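PDB 5LP5: penicillin-binding protein 2 (Pbp2) from Helicobacter pylori, which probably acts as a penicillin-sensitive transpeptidase that cross-links cell-wall peptidoglycan, and forms a complex with the shape-determining protein MreC. Local coordinates for residues A[50-55]-A[65-70]; A[207-212]-A[218-223]. All blocks are in the same frame, centred on the assembly; numbering follows the deposited sequence.

Contact 1 (A[50-55]-A[65-70]); sequences VPTRGN and ATNELV
T52–N55 and A65–N67 run in nearly opposite directions, 154° apart, and draw together from 7.4 Å between the CA atoms of R53 and N67 to 4.9 Å between those of N55 and T66. This is a loop laid against strand 63-76 in the N-terminal region that carries the PBP dimerisation family, and side chains rather than a backbone ladder tie the two together. N67 does most of the work. Its CG lies beside its own backbone N, anti to the carbonyl carbon (chi1 -60°), and the amide reaches across to the loop. ND2 gives a hydrogen bond to R53 O (2.6 Å), arriving in the carbonyl plane on a lone pair, although the acceptor sits somewhat off the N67 amide plane. The same nitrogen makes a weak bond to T52 OG1, the T52 and N67 side chains sliding past each other in opposite directions; that hydroxyl is also bonded to D149. On the other end of the amide, N67 OD1 accepts from R151, which also reaches G54 O, so both ends of the N67 amide are held, which should fix its rotation. R53 sends its extended chain away from the strand to a salt bridge with E192. Y220 and F182 of the MreC chain pack on T52 and L69, so the contact borders MreC. Where the two backbones come closest, N55 and T66 lie side by side: T66 OG1 donates to N55 OD1 at 3.1 Å, from above the plane of the N55 side-chain carbonyl, 53° out of it.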
# COMPACT_ATOMS: atom_id res chain seq x y z
N VAL A 50 -12.80 4.39 -0.62
CA VAL A 50 -12.17 3.31 -1.39
C VAL A 50 -11.12 2.60 -0.57
O VAL A 50 -10.08 3.18 -0.29
CB VAL A 50 -11.47 3.88 -2.65
CG1 VAL A 50 -10.99 2.75 -3.54
CG2 VAL A 50 -12.37 4.85 -3.41
N PRO A 51 -11.34 1.33 -0.22
CA PRO A 51 -10.41 0.67 0.70
C PRO A 51 -9.08 0.34 0.07
O PRO A 51 -9.02 0.16 -1.12
CB PRO A 51 -11.15 -0.60 1.11
CG PRO A 51 -12.04 -0.90 -0.05
CD PRO A 51 -12.41 0.42 -0.67
N THR A 52 -8.04 0.27 0.88
CA THR A 52 -6.68 0.02 0.42
C THR A 52 -6.59 -1.45 0.04
O THR A 52 -7.16 -2.30 0.72
CB THR A 52 -5.63 0.38 1.51
OG1 THR A 52 -4.31 0.45 0.94
CG2 THR A 52 -5.64 -0.63 2.67
N ARG A 53 -5.92 -1.75 -1.07
CA ARG A 53 -5.87 -3.14 -1.54
C ARG A 53 -5.20 -4.04 -0.54
O ARG A 53 -4.15 -3.70 -0.01
CB ARG A 53 -5.16 -3.27 -2.89
CG ARG A 53 -5.19 -4.69 -3.44
CD ARG A 53 -4.58 -4.78 -4.84
NE ARG A 53 -4.50 -6.17 -5.28
CZ ARG A 53 -5.38 -6.77 -6.07
NH1 ARG A 53 -6.43 -6.11 -6.57
NH2 ARG A 53 -5.20 -8.04 -6.39
N GLY A 54 -5.82 -5.20 -0.29
CA GLY A 54 -5.42 -6.11 0.79
C GLY A 54 -4.00 -6.67 0.68
O GLY A 54 -3.48 -6.85 -0.42
N ASN A 55 -3.39 -6.93 1.83
CA ASN A 55 -2.04 -7.49 1.88
C ASN A 55 -2.07 -8.98 1.61
O ASN A 55 -3.02 -9.67 1.98
CB ASN A 55 -1.41 -7.29 3.26
CG ASN A 55 -1.02 -5.86 3.53
OD1 ASN A 55 -0.85 -5.05 2.62
ND2 ASN A 55 -0.88 -5.54 4.81
N ALA A 65 3.14 -9.37 -0.49
CA ALA A 65 2.57 -8.28 -1.28
C ALA A 65 1.91 -7.25 -0.38
O ALA A 65 1.10 -7.58 0.50
CB ALA A 65 1.55 -8.80 -2.30
N THR A 66 2.23 -5.99 -0.63
CA THR A 66 1.75 -4.90 0.18
C THR A 66 1.63 -3.60 -0.61
O THR A 66 1.83 -3.58 -1.83
CB THR A 66 2.67 -4.73 1.40
OG1 THR A 66 2.02 -3.89 2.33
CG2 THR A 66 4.02 -4.15 1.02
N ASN A 67 1.32 -2.51 0.09
CA ASN A 67 1.17 -1.18 -0.54
C ASN A 67 2.13 -0.13 0.05
O ASN A 67 2.41 -0.16 1.24
CB ASN A 67 -0.27 -0.72 -0.35
CG ASN A 67 -1.28 -1.66 -0.98
OD1 ASN A 67 -1.03 -2.25 -2.03
ND2 ASN A 67 -2.45 -1.78 -0.34
N GLU A 68 2.62 0.79 -0.78
CA GLU A 68 3.52 1.87 -0.33
C GLU A 68 2.88 3.22 -0.56
O GLU A 68 2.42 3.52 -1.66
CB GLU A 68 4.85 1.85 -1.06
CG GLU A 68 5.87 0.95 -0.39
CD GLU A 68 7.28 1.17 -0.92
OE1 GLU A 68 7.49 2.06 -1.78
OE2 GLU A 68 8.19 0.46 -0.44
N LEU A 69 2.87 4.02 0.50
CA LEU A 69 2.27 5.33 0.46
C LEU A 69 3.19 6.30 -0.27
O LEU A 69 4.31 6.55 0.14
CB LEU A 69 1.98 5.80 1.87
CG LEU A 69 1.24 7.10 2.02
CD1 LEU A 69 -0.01 7.12 1.15
CD2 LEU A 69 0.87 7.29 3.49
N VAL A 70 2.71 6.82 -1.38
CA VAL A 70 3.50 7.72 -2.21
C VAL A 70 2.62 8.91 -2.57
O VAL A 70 1.48 9.00 -2.11
CB VAL A 70 4.03 7.01 -3.48
CG1 VAL A 70 4.89 5.83 -3.09
CG2 VAL A 70 2.90 6.54 -4.37

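Contact 2 (A[207-212]-A[218-223]); sequences IMRVNA and ATLEVV
I207 and E221 lie side by side and point the same way from neighbouring antiparallel strands, while R209 and L220 cross at about a right angle. Between them the backbone carries a classic beta bulge, in which L220 and E221 both face I207 across the hairpin. I207 O accepts from both L220 N, at 2.8 Å, and E221 N, at 3.2 Å. I207 N returns a bond to E221 O. Beyond the bulge, R209 N bonds to A218 O at 2.9 Å. Along the flank of I207, the E221 chain leaves with CG anti to its backbone nitrogen (chi1 179°) and stays extended, carrying its carboxylate alongside the isoleucine, with OE1 nearest I207 CD1. The other oxygen, OE2, is hydrogen-bonded to Y205. L220, the extra residue, turns toward the partner strand: CD1 rests over the M208–R209 peptide, and CD2 approaches R209 NH2 at 3.6 Å. The arginine, bent at chi3 (-64°), brings its guanidinium obliquely past that methyl group. M208 and T219 form the non-hydrogen-bonded pair, with CA atoms 4.4 Å apart and side chains on the sheet face opposite to I207 and E221. Strand 204-210 is the middle of a three-stranded antiparallel sheet: strand 216-223 flanks it here as an outermost strand, and strand 43-49 lines its other edge, where M208 packs on K45 and E47.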
# COMPACT_ATOMS: atom_id res chain seq x y z
N ILE A 207 -22.66 10.37 1.55
CA ILE A 207 -23.43 11.46 0.94
C ILE A 207 -23.68 12.55 1.99
O ILE A 207 -24.11 12.27 3.10
CB ILE A 207 -24.78 10.98 0.42
CG1 ILE A 207 -24.59 9.82 -0.56
CG2 ILE A 207 -25.52 12.09 -0.29
CD1 ILE A 207 -25.89 9.27 -1.11
N MET A 208 -23.43 13.80 1.60
CA MET A 208 -23.38 14.91 2.54
C MET A 208 -24.12 16.14 2.04
O MET A 208 -24.12 16.44 0.85
CB MET A 208 -21.93 15.31 2.79
CG MET A 208 -21.09 14.17 3.32
SD MET A 208 -19.51 14.79 3.83
CE MET A 208 -18.73 15.03 2.24
N ARG A 209 -24.74 16.86 2.97
CA ARG A 209 -25.32 18.18 2.69
C ARG A 209 -24.19 19.23 2.57
O ARG A 209 -23.23 19.22 3.35
CB ARG A 209 -26.34 18.57 3.77
CG ARG A 209 -27.13 19.83 3.44
CD ARG A 209 -28.23 20.09 4.46
NE ARG A 209 -29.22 19.02 4.43
CZ ARG A 209 -30.11 18.80 5.39
NH1 ARG A 209 -30.16 19.56 6.48
NH2 ARG A 209 -30.97 17.80 5.25
N VAL A 210 -24.32 20.11 1.59
CA VAL A 210 -23.33 21.15 1.33
C VAL A 210 -24.01 22.49 1.10
O VAL A 210 -25.19 22.57 0.74
CB VAL A 210 -22.43 20.81 0.11
CG1 VAL A 210 -21.55 19.60 0.40
CG2 VAL A 210 -23.28 20.60 -1.16
N ASN A 211 -23.24 23.56 1.31
CA ASN A 211 -23.70 24.93 1.01
C ASN A 211 -23.13 25.39 -0.34
O ASN A 211 -22.49 24.60 -1.04
CB ASN A 211 -23.32 25.91 2.13
CG ASN A 211 -21.92 25.66 2.70
OD1 ASN A 211 -20.93 25.70 1.98
ND2 ASN A 211 -21.86 25.40 4.00
N ALA A 212 -23.37 26.64 -0.72
CA ALA A 212 -22.83 27.17 -1.98
C ALA A 212 -21.29 27.13 -2.03
O ALA A 212 -20.71 26.77 -3.06
CB ALA A 212 -23.34 28.58 -2.22
N ALA A 218 -24.15 18.37 7.41
CA ALA A 218 -24.53 17.06 7.92
C ALA A 218 -24.16 15.93 6.95
O ALA A 218 -24.25 16.08 5.73
CB ALA A 218 -26.02 17.02 8.22
N THR A 219 -23.73 14.80 7.50
CA THR A 219 -23.69 13.55 6.75
C THR A 219 -25.12 13.06 6.67
O THR A 219 -25.81 12.96 7.67
CB THR A 219 -22.81 12.51 7.47
OG1 THR A 219 -21.49 13.03 7.64
CG2 THR A 219 -22.71 11.26 6.69
N LEU A 220 -25.59 12.77 5.46
CA LEU A 220 -26.98 12.31 5.26
C LEU A 220 -27.09 10.79 5.17
O LEU A 220 -28.12 10.22 5.49
CB LEU A 220 -27.56 12.92 3.98
CG LEU A 220 -27.59 14.45 3.92
CD1 LEU A 220 -27.81 14.93 2.50
CD2 LEU A 220 -28.66 15.01 4.84
N GLU A 221 -26.03 10.17 4.67
CA GLU A 221 -25.94 8.72 4.50
C GLU A 221 -24.47 8.31 4.60
O GLU A 221 -23.57 9.04 4.19
CB GLU A 221 -26.53 8.33 3.14
CG GLU A 221 -26.49 6.86 2.78
CD GLU A 221 -27.25 6.55 1.46
OE1 GLU A 221 -27.71 7.47 0.76
OE2 GLU A 221 -27.39 5.37 1.10
N VAL A 222 -24.23 7.17 5.22
CA VAL A 222 -22.91 6.53 5.17
C VAL A 222 -23.15 5.06 4.89
O VAL A 222 -24.04 4.44 5.47
CB VAL A 222 -22.10 6.64 6.49
CG1 VAL A 222 -20.69 6.15 6.26
CG2 VAL A 222 -22.04 8.06 6.98
N VAL A 223 -22.35 4.52 3.98
CA VAL A 223 -22.18 3.10 3.84
C VAL A 223 -20.69 2.86 3.96
O VAL A 223 -19.91 3.44 3.22
CB VAL A 223 -22.68 2.63 2.47
CG1 VAL A 223 -22.27 1.19 2.20
CG2 VAL A 223 -24.20 2.77 2.36

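In the fold
Contacts 1 and 2 both fall in the N-terminal part of the chain, within the range of the dimerisation family, with centres 27 Å apart and nearest atoms about 8 Å apart. Strand 43-49 connects them: it borders the hairpin of contact 2 and then runs directly into the loop 50-55 of contact 1. The two differ in setting: contact 2 lies within the three-stranded sheet, whereas contact 1 sets a loop against strand 63-76 of a mixed sheet. MreC packs against contact 1 but does not touch the segments of contact 2. Neither includes residues of the transpeptidase domain, which follows later in the chain and probably carries the catalytic site.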